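PDB 1HCU: alpha-1,2-Mannosidase from Trichoderma reesei, which probably hydrolyses the alpha-1,2-linked mannose residues of high-mannose N-glycans, with a calcium ion as cofactor. Local coordinates for residues P215-G223 / S295-P303; S451-Y460 / V482-F490. All blocks are in the same frame, centred on the assembly; numbering follows the deposited sequence.

Contact 1. Residues P215-G223 / S295-P303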
loop_
_atom_site.group_PDB
_atom_site.type_symbol
_atom_site.label_atom_id
_atom_site.label_comp_id
_atom_site.label_asym_id
_atom_site.label_seq_id
_atom_site.Cartn_x
_atom_site.Cartn_y
_atom_site.Cartn_z
ATOM N N PRO A 215 -24.283 -13.188 4.472
ATOM C CA PRO A 215 -23.477 -14.410 4.333
ATOM C C PRO A 215 -22.222 -14.141 3.512
ATOM O O PRO A 215 -22.215 -13.259 2.649
ATOM C CB PRO A 215 -24.429 -15.368 3.628
ATOM C CG PRO A 215 -25.213 -14.448 2.747
ATOM C CD PRO A 215 -25.520 -13.282 3.678
ATOM N N GLU A 216 -21.156 -14.883 3.784
ATOM C CA GLU A 216 -19.913 -14.697 3.043
ATOM C C GLU A 216 -20.110 -15.205 1.626
ATOM O O GLU A 216 -20.712 -16.252 1.428
ATOM C CB GLU A 216 -18.782 -15.472 3.710
ATOM C CG GLU A 216 -18.606 -15.127 5.167
ATOM C CD GLU A 216 -17.620 -16.033 5.859
ATOM O OE1 GLU A 216 -16.401 -15.853 5.681
ATOM O OE2 GLU A 216 -18.078 -16.941 6.579
ATOM N N ALA A 217 -19.614 -14.465 0.642
ATOM C CA ALA A 217 -19.752 -14.894 -0.745
ATOM C C ALA A 217 -19.138 -16.277 -0.821
ATOM O O ALA A 217 -19.684 -17.189 -1.442
ATOM C CB ALA A 217 -19.020 -13.946 -1.664
ATOM N N TRP A 218 -17.987 -16.408 -0.171
ATOM C CA TRP A 218 -17.241 -17.655 -0.105
ATOM C C TRP A 218 -16.489 -17.610 1.213
ATOM O O TRP A 218 -16.244 -16.540 1.754
ATOM C CB TRP A 218 -16.256 -17.763 -1.276
ATOM C CG TRP A 218 -16.876 -18.282 -2.545
ATOM C CD1 TRP A 218 -17.329 -19.551 -2.779
ATOM C CD2 TRP A 218 -17.133 -17.538 -3.741
ATOM N NE1 TRP A 218 -17.855 -19.641 -4.047
ATOM C CE2 TRP A 218 -17.748 -18.421 -4.660
ATOM C CE3 TRP A 218 -16.904 -16.207 -4.128
ATOM C CZ2 TRP A 218 -18.137 -18.018 -5.941
ATOM C CZ3 TRP A 218 -17.293 -15.806 -5.403
ATOM C CH2 TRP A 218 -17.903 -16.711 -6.292
ATOM N N PRO A 219 -16.118 -18.776 1.749
ATOM C CA PRO A 219 -15.392 -18.814 3.024
ATOM C C PRO A 219 -14.207 -17.845 3.017
ATOM O O PRO A 219 -13.329 -17.932 2.161
ATOM C CB PRO A 219 -14.962 -20.277 3.126
ATOM C CG PRO A 219 -16.063 -21.009 2.389
ATOM C CD PRO A 219 -16.268 -20.127 1.176
ATOM N N GLY A 220 -14.194 -16.913 3.963
ATOM C CA GLY A 220 -13.102 -15.957 4.028
ATOM C C GLY A 220 -13.319 -14.686 3.218
ATOM O O GLY A 220 -12.678 -13.671 3.483
ATOM N N LEU A 221 -14.213 -14.738 2.233
ATOM C CA LEU A 221 -14.504 -13.575 1.402
ATOM C C LEU A 221 -15.716 -12.829 1.953
ATOM O O LEU A 221 -16.867 -13.094 1.577
ATOM C CB LEU A 221 -14.739 -14.000 -0.053
ATOM C CG LEU A 221 -13.491 -14.636 -0.675
ATOM C CD1 LEU A 221 -13.744 -15.013 -2.134
ATOM C CD2 LEU A 221 -12.322 -13.653 -0.574
ATOM N N ILE A 222 -15.421 -11.893 2.850
ATOM C CA ILE A 222 -16.412 -11.078 3.544
ATOM C C ILE A 222 -16.967 -9.907 2.750
ATOM O O ILE A 222 -16.526 -9.623 1.636
ATOM C CB ILE A 222 -15.812 -10.531 4.873
ATOM C CG1 ILE A 222 -14.607 -9.617 4.588
ATOM C CG2 ILE A 222 -15.351 -11.702 5.740
ATOM C CD1 ILE A 222 -14.055 -8.887 5.822
ATOM N N GLY A 223 -17.942 -9.224 3.345
ATOM C CA GLY A 223 -18.563 -8.070 2.712
ATOM C C GLY A 223 -17.661 -6.850 2.817
ATOM O O GLY A 223 -16.595 -6.919 3.424
ATOM N N SER A 295 -13.773 -9.113 -9.164
ATOM C CA SER A 295 -14.417 -8.595 -7.966
ATOM C C SER A 295 -15.604 -9.525 -7.786
ATOM O O SER A 295 -15.902 -10.325 -8.679
ATOM C CB SER A 295 -14.912 -7.168 -8.184
ATOM O OG SER A 295 -15.901 -7.139 -9.196
ATOM N N TYR A 296 -16.298 -9.425 -6.657
ATOM C CA TYR A 296 -17.425 -10.315 -6.421
ATOM C C TYR A 296 -18.565 -9.701 -5.639
ATOM O O TYR A 296 -18.403 -8.699 -4.947
ATOM C CB TYR A 296 -16.946 -11.583 -5.698
ATOM C CG TYR A 296 -16.402 -11.327 -4.307
ATOM C CD1 TYR A 296 -17.258 -11.244 -3.201
ATOM C CD2 TYR A 296 -15.035 -11.127 -4.097
ATOM C CE1 TYR A 296 -16.758 -10.960 -1.913
ATOM C CE2 TYR A 296 -14.532 -10.845 -2.822
ATOM C CZ TYR A 296 -15.402 -10.762 -1.738
ATOM O OH TYR A 296 -14.908 -10.467 -0.494
ATOM N N ASN A 297 -19.723 -10.330 -5.769
ATOM C CA ASN A 297 -20.929 -9.926 -5.079
ATOM C C ASN A 297 -21.755 -11.197 -5.071
ATOM O O ASN A 297 -22.351 -11.578 -6.080
ATOM C CB ASN A 297 -21.639 -8.805 -5.839
ATOM C CG ASN A 297 -22.760 -8.178 -5.027
ATOM O OD1 ASN A 297 -23.247 -7.100 -5.349
ATOM N ND2 ASN A 297 -23.173 -8.855 -3.968
ATOM N N GLY A 298 -21.776 -11.868 -3.925
ATOM C CA GLY A 298 -22.493 -13.123 -3.834
ATOM C C GLY A 298 -21.588 -14.130 -4.519
ATOM O O GLY A 298 -20.364 -14.008 -4.443
ATOM N N GLN A 299 -22.174 -15.105 -5.203
ATOM C CA GLN A 299 -21.392 -16.113 -5.900
ATOM C C GLN A 299 -21.067 -15.629 -7.316
ATOM O O GLN A 299 -20.515 -16.368 -8.117
ATOM C CB GLN A 299 -22.172 -17.427 -5.971
ATOM C CG GLN A 299 -23.001 -17.728 -4.726
ATOM C CD GLN A 299 -22.163 -17.756 -3.471
ATOM O OE1 GLN A 299 -21.170 -18.486 -3.392
ATOM N NE2 GLN A 299 -22.554 -16.965 -2.475
ATOM N N SER A 300 -21.408 -14.384 -7.625
ATOM C CA SER A 300 -21.134 -13.846 -8.955
ATOM C C SER A 300 -19.866 -12.987 -8.948
ATOM O O SER A 300 -19.626 -12.222 -8.007
ATOM C CB SER A 300 -22.314 -13.000 -9.442
ATOM O OG SER A 300 -22.272 -11.701 -8.878
ATOM N N THR A 301 -19.064 -13.108 -10.003
ATOM C CA THR A 301 -17.822 -12.345 -10.106
ATOM C C THR A 301 -17.831 -11.436 -11.331
ATOM O O THR A 301 -18.491 -11.725 -12.319
ATOM C CB THR A 301 -16.591 -13.282 -10.175
ATOM O OG1 THR A 301 -16.658 -14.081 -11.363
ATOM C CG2 THR A 301 -16.550 -14.205 -8.954
ATOM N N SER A 302 -17.098 -10.335 -11.260
ATOM C CA SER A 302 -17.053 -9.389 -12.365
ATOM C C SER A 302 -15.626 -9.224 -12.892
ATOM O O SER A 302 -14.718 -8.882 -12.136
ATOM C CB SER A 302 -17.608 -8.043 -11.900
ATOM O OG SER A 302 -17.532 -7.087 -12.939
ATOM N N PRO A 303 -15.421 -9.452 -14.201
ATOM C CA PRO A 303 -14.133 -9.360 -14.911
ATOM C C PRO A 303 -13.478 -7.971 -14.956
ATOM O O PRO A 303 -13.089 -7.507 -16.027
ATOM C CB PRO A 303 -14.469 -9.848 -16.330
ATOM C CG PRO A 303 -15.768 -10.589 -16.182
ATOM C CD PRO A 303 -16.503 -9.798 -15.137
#

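Contact 2. Residues S451-Y460 / V482-F490. With CA (calcium ion), chain H.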
loop_
_atom_site.group_PDB
_atom_site.type_symbol
_atom_site.label_atom_id
_atom_site.label_comp_id
_atom_site.label_asym_id
_atom_site.label_seq_id
_atom_site.Cartn_x
_atom_site.Cartn_y
_atom_site.Cartn_z
ATOM N N SER A 451 2.478 11.462 -2.038
ATOM C CA SER A 451 3.495 11.077 -1.068
ATOM C C SER A 451 3.950 9.616 -1.194
ATOM O O SER A 451 5.123 9.316 -0.963
ATOM C CB SER A 451 3.006 11.368 0.362
ATOM O OG SER A 451 1.952 10.507 0.753
ATOM N N PHE A 452 3.045 8.707 -1.562
ATOM C CA PHE A 452 3.447 7.305 -1.693
ATOM C C PHE A 452 4.507 7.094 -2.791
ATOM O O PHE A 452 5.096 6.021 -2.908
ATOM C CB PHE A 452 2.222 6.396 -1.906
ATOM C CG PHE A 452 1.293 6.850 -3.000
ATOM C CD1 PHE A 452 1.708 6.855 -4.320
ATOM C CD2 PHE A 452 -0.016 7.234 -2.705
ATOM C CE1 PHE A 452 0.844 7.230 -5.339
ATOM C CE2 PHE A 452 -0.893 7.614 -3.720
ATOM C CZ PHE A 452 -0.461 7.610 -5.043
ATOM N N TRP A 453 4.754 8.125 -3.593
ATOM C CA TRP A 453 5.793 8.031 -4.614
ATOM C C TRP A 453 7.090 7.893 -3.809
ATOM O O TRP A 453 7.925 7.036 -4.097
ATOM C CB TRP A 453 5.807 9.297 -5.464
ATOM C CG TRP A 453 7.001 9.460 -6.364
ATOM C CD1 TRP A 453 7.878 10.505 -6.366
ATOM C CD2 TRP A 453 7.411 8.594 -7.436
ATOM N NE1 TRP A 453 8.806 10.350 -7.370
ATOM C CE2 TRP A 453 8.542 9.186 -8.041
ATOM C CE3 TRP A 453 6.930 7.379 -7.943
ATOM C CZ2 TRP A 453 9.201 8.607 -9.130
ATOM C CZ3 TRP A 453 7.584 6.801 -9.025
ATOM C CH2 TRP A 453 8.711 7.418 -9.608
ATOM N N PHE A 454 7.227 8.723 -2.775
ATOM C CA PHE A 454 8.395 8.702 -1.899
ATOM C C PHE A 454 8.475 7.444 -1.039
ATOM O O PHE A 454 9.522 6.804 -0.947
ATOM C CB PHE A 454 8.388 9.896 -0.934
ATOM C CG PHE A 454 8.742 11.202 -1.571
ATOM C CD1 PHE A 454 7.774 12.186 -1.750
ATOM C CD2 PHE A 454 10.046 11.457 -1.984
ATOM C CE1 PHE A 454 8.098 13.403 -2.331
ATOM C CE2 PHE A 454 10.381 12.672 -2.567
ATOM C CZ PHE A 454 9.407 13.647 -2.742
ATOM N N ALA A 455 7.360 7.096 -0.410
ATOM C CA ALA A 455 7.324 5.954 0.490
ATOM C C ALA A 455 7.302 4.566 -0.124
ATOM O O ALA A 455 7.912 3.640 0.411
ATOM C CB ALA A 455 6.134 6.097 1.436
ATOM N N GLU A 456 6.613 4.422 -1.248
ATOM C CA GLU A 456 6.455 3.105 -1.850
ATOM C C GLU A 456 7.115 2.803 -3.188
ATOM O O GLU A 456 7.971 1.932 -3.283
ATOM C CB GLU A 456 4.962 2.804 -1.966
ATOM C CG GLU A 456 4.182 2.951 -0.672
ATOM C CD GLU A 456 2.789 2.341 -0.780
ATOM O OE1 GLU A 456 1.798 3.102 -0.861
ATOM O OE2 GLU A 456 2.695 1.097 -0.796
ATOM N N ALA A 457 6.684 3.491 -4.234
ATOM C CA ALA A 457 7.246 3.236 -5.543
ATOM C C ALA A 457 8.770 3.279 -5.535
ATOM O O ALA A 457 9.417 2.334 -5.980
ATOM C CB ALA A 457 6.696 4.222 -6.551
ATOM N N LEU A 458 9.348 4.356 -5.011
ATOM C CA LEU A 458 10.808 4.488 -4.990
ATOM C C LEU A 458 11.487 3.539 -3.999
ATOM O O LEU A 458 12.640 3.148 -4.189
ATOM C CB LEU A 458 11.197 5.949 -4.708
ATOM C CG LEU A 458 10.859 6.941 -5.839
ATOM C CD1 LEU A 458 11.185 8.378 -5.408
ATOM C CD2 LEU A 458 11.665 6.586 -7.084
ATOM N N LYS A 459 10.762 3.162 -2.950
ATOM C CA LYS A 459 11.271 2.251 -1.933
ATOM C C LYS A 459 11.397 0.827 -2.501
ATOM O O LYS A 459 12.458 0.221 -2.433
ATOM C CB LYS A 459 10.327 2.263 -0.720
ATOM C CG LYS A 459 10.624 1.206 0.337
ATOM C CD LYS A 459 11.406 1.757 1.493
ATOM C CE LYS A 459 10.541 2.007 2.729
ATOM N NZ LYS A 459 9.536 3.101 2.588
ATOM N N TYR A 460 10.318 0.290 -3.063
ATOM C CA TYR A 460 10.382 -1.061 -3.615
ATOM C C TYR A 460 11.341 -1.138 -4.803
ATOM O O TYR A 460 12.085 -2.110 -4.933
ATOM C CB TYR A 460 8.986 -1.557 -4.020
ATOM C CG TYR A 460 8.067 -1.838 -2.839
ATOM C CD1 TYR A 460 8.409 -2.783 -1.866
ATOM C CD2 TYR A 460 6.872 -1.136 -2.683
ATOM C CE1 TYR A 460 7.577 -3.013 -0.763
ATOM C CE2 TYR A 460 6.037 -1.361 -1.591
ATOM C CZ TYR A 460 6.392 -2.295 -0.632
ATOM O OH TYR A 460 5.573 -2.498 0.461
ATOM N N VAL A 482 8.410 -6.024 8.901
ATOM C CA VAL A 482 7.156 -6.226 8.188
ATOM C C VAL A 482 6.700 -4.908 7.599
ATOM O O VAL A 482 6.575 -3.917 8.319
ATOM C CB VAL A 482 6.027 -6.715 9.122
ATOM C CG1 VAL A 482 4.821 -7.155 8.288
ATOM C CG2 VAL A 482 6.520 -7.845 9.991
ATOM N N PHE A 483 6.438 -4.898 6.294
ATOM C CA PHE A 483 5.990 -3.677 5.635
ATOM C C PHE A 483 4.501 -3.423 5.871
ATOM O O PHE A 483 3.665 -4.326 5.706
ATOM C CB PHE A 483 6.245 -3.736 4.127
ATOM C CG PHE A 483 7.701 -3.680 3.737
ATOM C CD1 PHE A 483 8.402 -4.846 3.443
ATOM C CD2 PHE A 483 8.359 -2.459 3.621
ATOM C CE1 PHE A 483 9.745 -4.795 3.031
ATOM C CE2 PHE A 483 9.695 -2.398 3.212
ATOM C CZ PHE A 483 10.387 -3.570 2.917
ATOM N N ASN A 484 4.177 -2.194 6.269
ATOM C CA ASN A 484 2.792 -1.819 6.490
ATOM C C ASN A 484 2.271 -1.538 5.083
ATOM O O ASN A 484 3.023 -1.645 4.117
ATOM C CB ASN A 484 2.697 -0.587 7.415
ATOM C CG ASN A 484 2.616 0.733 6.661
ATOM O OD1 ASN A 484 3.316 0.955 5.673
ATOM N ND2 ASN A 484 1.768 1.624 7.147
ATOM N N THR A 485 1.005 -1.180 4.951
ATOM C CA THR A 485 0.451 -0.951 3.622
ATOM C C THR A 485 1.060 0.220 2.840
ATOM O O THR A 485 0.917 0.290 1.629
ATOM C CB THR A 485 -1.077 -0.790 3.708
ATOM O OG1 THR A 485 -1.673 -1.433 2.584
ATOM C CG2 THR A 485 -1.479 0.674 3.725
ATOM N N GLU A 486 1.747 1.130 3.526
ATOM C CA GLU A 486 2.353 2.282 2.855
ATOM C C GLU A 486 3.869 2.077 2.783
ATOM O O GLU A 486 4.652 3.026 2.846
ATOM C CB GLU A 486 2.028 3.575 3.624
ATOM C CG GLU A 486 2.349 4.869 2.882
ATOM C CD GLU A 486 1.269 5.270 1.876
ATOM O OE1 GLU A 486 0.342 4.471 1.626
ATOM O OE2 GLU A 486 1.358 6.396 1.332
ATOM N N ALA A 487 4.270 0.819 2.679
ATOM C CA ALA A 487 5.676 0.461 2.585
ATOM C C ALA A 487 6.526 0.928 3.763
ATOM O O ALA A 487 7.707 1.219 3.593
ATOM C CB ALA A 487 6.256 1.004 1.282
ATOM N N HIS A 488 5.933 1.009 4.951
ATOM C CA HIS A 488 6.687 1.406 6.141
ATOM C C HIS A 488 6.958 0.153 6.967
ATOM O O HIS A 488 6.053 -0.404 7.576
ATOM C CB HIS A 488 5.912 2.433 6.970
ATOM C CG HIS A 488 5.642 3.708 6.236
ATOM N ND1 HIS A 488 6.629 4.405 5.577
ATOM C CD2 HIS A 488 4.494 4.396 6.030
ATOM C CE1 HIS A 488 6.102 5.466 4.991
ATOM N NE2 HIS A 488 4.808 5.482 5.251
ATOM N N PRO A 489 8.217 -0.307 6.991
ATOM C CA PRO A 489 8.631 -1.505 7.730
ATOM C C PRO A 489 8.724 -1.356 9.250
ATOM O O PRO A 489 9.414 -0.471 9.745
ATOM C CB PRO A 489 9.986 -1.819 7.110
ATOM C CG PRO A 489 10.545 -0.446 6.882
ATOM C CD PRO A 489 9.359 0.273 6.259
ATOM N N PHE A 490 8.045 -2.234 9.982
ATOM C CA PHE A 490 8.068 -2.213 11.448
ATOM C C PHE A 490 8.808 -3.452 11.944
ATOM O O PHE A 490 8.756 -4.499 11.297
ATOM C CB PHE A 490 6.643 -2.275 12.011
ATOM C CG PHE A 490 5.760 -1.159 11.567
ATOM C CD1 PHE A 490 4.383 -1.343 11.490
ATOM C CD2 PHE A 490 6.294 0.079 11.233
ATOM C CE1 PHE A 490 3.549 -0.299 11.081
ATOM C CE2 PHE A 490 5.481 1.118 10.828
ATOM C CZ PHE A 490 4.104 0.934 10.750
HETATM CA CA CA H . -0.965 -0.660 -0.082
HETATM O O HOH W 1 3.097 -1.381 0.746
HETATM O O HOH W 2 0.973 -0.372 -2.032
HETATM O O HOH W 3 -2.959 1.131 0.876
HETATM O O HOH W 4 -2.685 0.391 -1.993
HETATM O O HOH W 5 -2.438 -2.871 -0.692
#

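Contact 1. Residues P215-G223 / S295-P303
Tyr296 extends from a beta hairpin to the loop 215-223, its ring passing Ala217 and Leu221 to end in a hydrogen bond with Ile222. The hairpin reverses through a type II' turn from Asn297 to Ser300 and belongs to an antiparallel sheet of this family 47 glycosidase, whose fold is an alpha/alpha barrel. The loop follows helix 196-209. No backbone-to-backbone hydrogen bond joins the two segments; side chains make the junction.

With CG lying between the backbone N and the carbonyl carbon (chi1 65°), the phenol is directed at the loop. Tyr296 OH donates to Ile222 O at 2.8 Å, in the carbonyl plane with a C=O...O angle of 146°, and the acceptor sits at the ring's edge. Ala217 CB meets the near side of the ring at Tyr296 CD1, 3.6 Å away, while Leu221 CB approaches the far end at Tyr296 CZ, 3.7 Å. The same Ala217 CB presses on the turn, 3.1 Å from Gly298 O, a tight fit.

Trp218 approaches with the six-membered end of its indole. Its CH2 atom comes to 3.2 Å from Gln299 O, and also to 3.9 Å from Thr301 CG2, whose side chain crosses the indole at about a right angle. Tyr296 CB lies near the indole plane, at its edge, 4.2 Å from Trp218 CZ3. Outside the two segments, the Trp218 ring also stacks with His279 of helix 263-280. The loop's own shape is a type II turn from Trp218 to Leu221, with Gly220 at positive phi. Glu216, salt-bridged to Arg268, secures that turn: its OE1 accepts from Gly220 N at 3.0 Å, the donor standing 41° out of the carboxylate plane.

Contact 2. Residues S451-Y460 / V482-F490
Tyr460 turns its ring edge to the face of Phe483 in a T-shaped pair, centroids 5.6 Å apart and planes inclined by 54°. Ala487 CB fills the space beside it, 3.7 Å from Tyr460 CE2. Lys459 is bent at chi2, chi3 and chi4, which curls its amine back to the helix: NZ donates to Ala455 O at 2.8 Å, on a lone pair, and to Ala487 O at 2.8 Å, tilted 32° from that carbonyl plane. Asp63 adds a salt bridge to the amine. A leucine in its place would probably leave the buried carbonyl of Ala487 and the carboxylate of Asp63 without their shared donor.

The segment 482-490 is the hairpin that, as in other family 47 enzymes, plugs the alpha/alpha barrel. Its tip is a type I turn from Asn484 to Ala487; Asn484 OD1 closes an Asx turn with Glu486 N and accepts a second bond from His488 N, the two donors coming from opposite faces of its amide plane. Thr485 at this tip holds the calcium ion through O (2.7 Å) and OG1 (2.9 Å), and OG1 is also hydrogen-bonded to Glu249. Glu456 reaches the ion indirectly, its OE2 accepting at 2.6 Å from a calcium-bound water. Glu456 OE1 and Glu486 OE1, both acceptors, face each other at 3.2 Å where their side chains cross at about a right angle.

The two contacts share no helix or strand, and their nearest atoms are about 15 Å apart. The centre of contact 1 lies about 22 Å from the centre of the chain, and the contact is only partly buried; that of contact 2 lies about 7 Å from it, and all twelve of its touching residues are buried. A hairpin takes part in each, meeting an irregular loop in contact 1 and helix 451-465 in contact 2. The chemistry follows position: contact 1 joins peripheral elements through aromatic and apolar packing and one direct hydrogen bond, whereas contact 2 concentrates carboxylates, an amine, waters and the metal ion, close to Glu393 and Glu100, both predicted active-site residues.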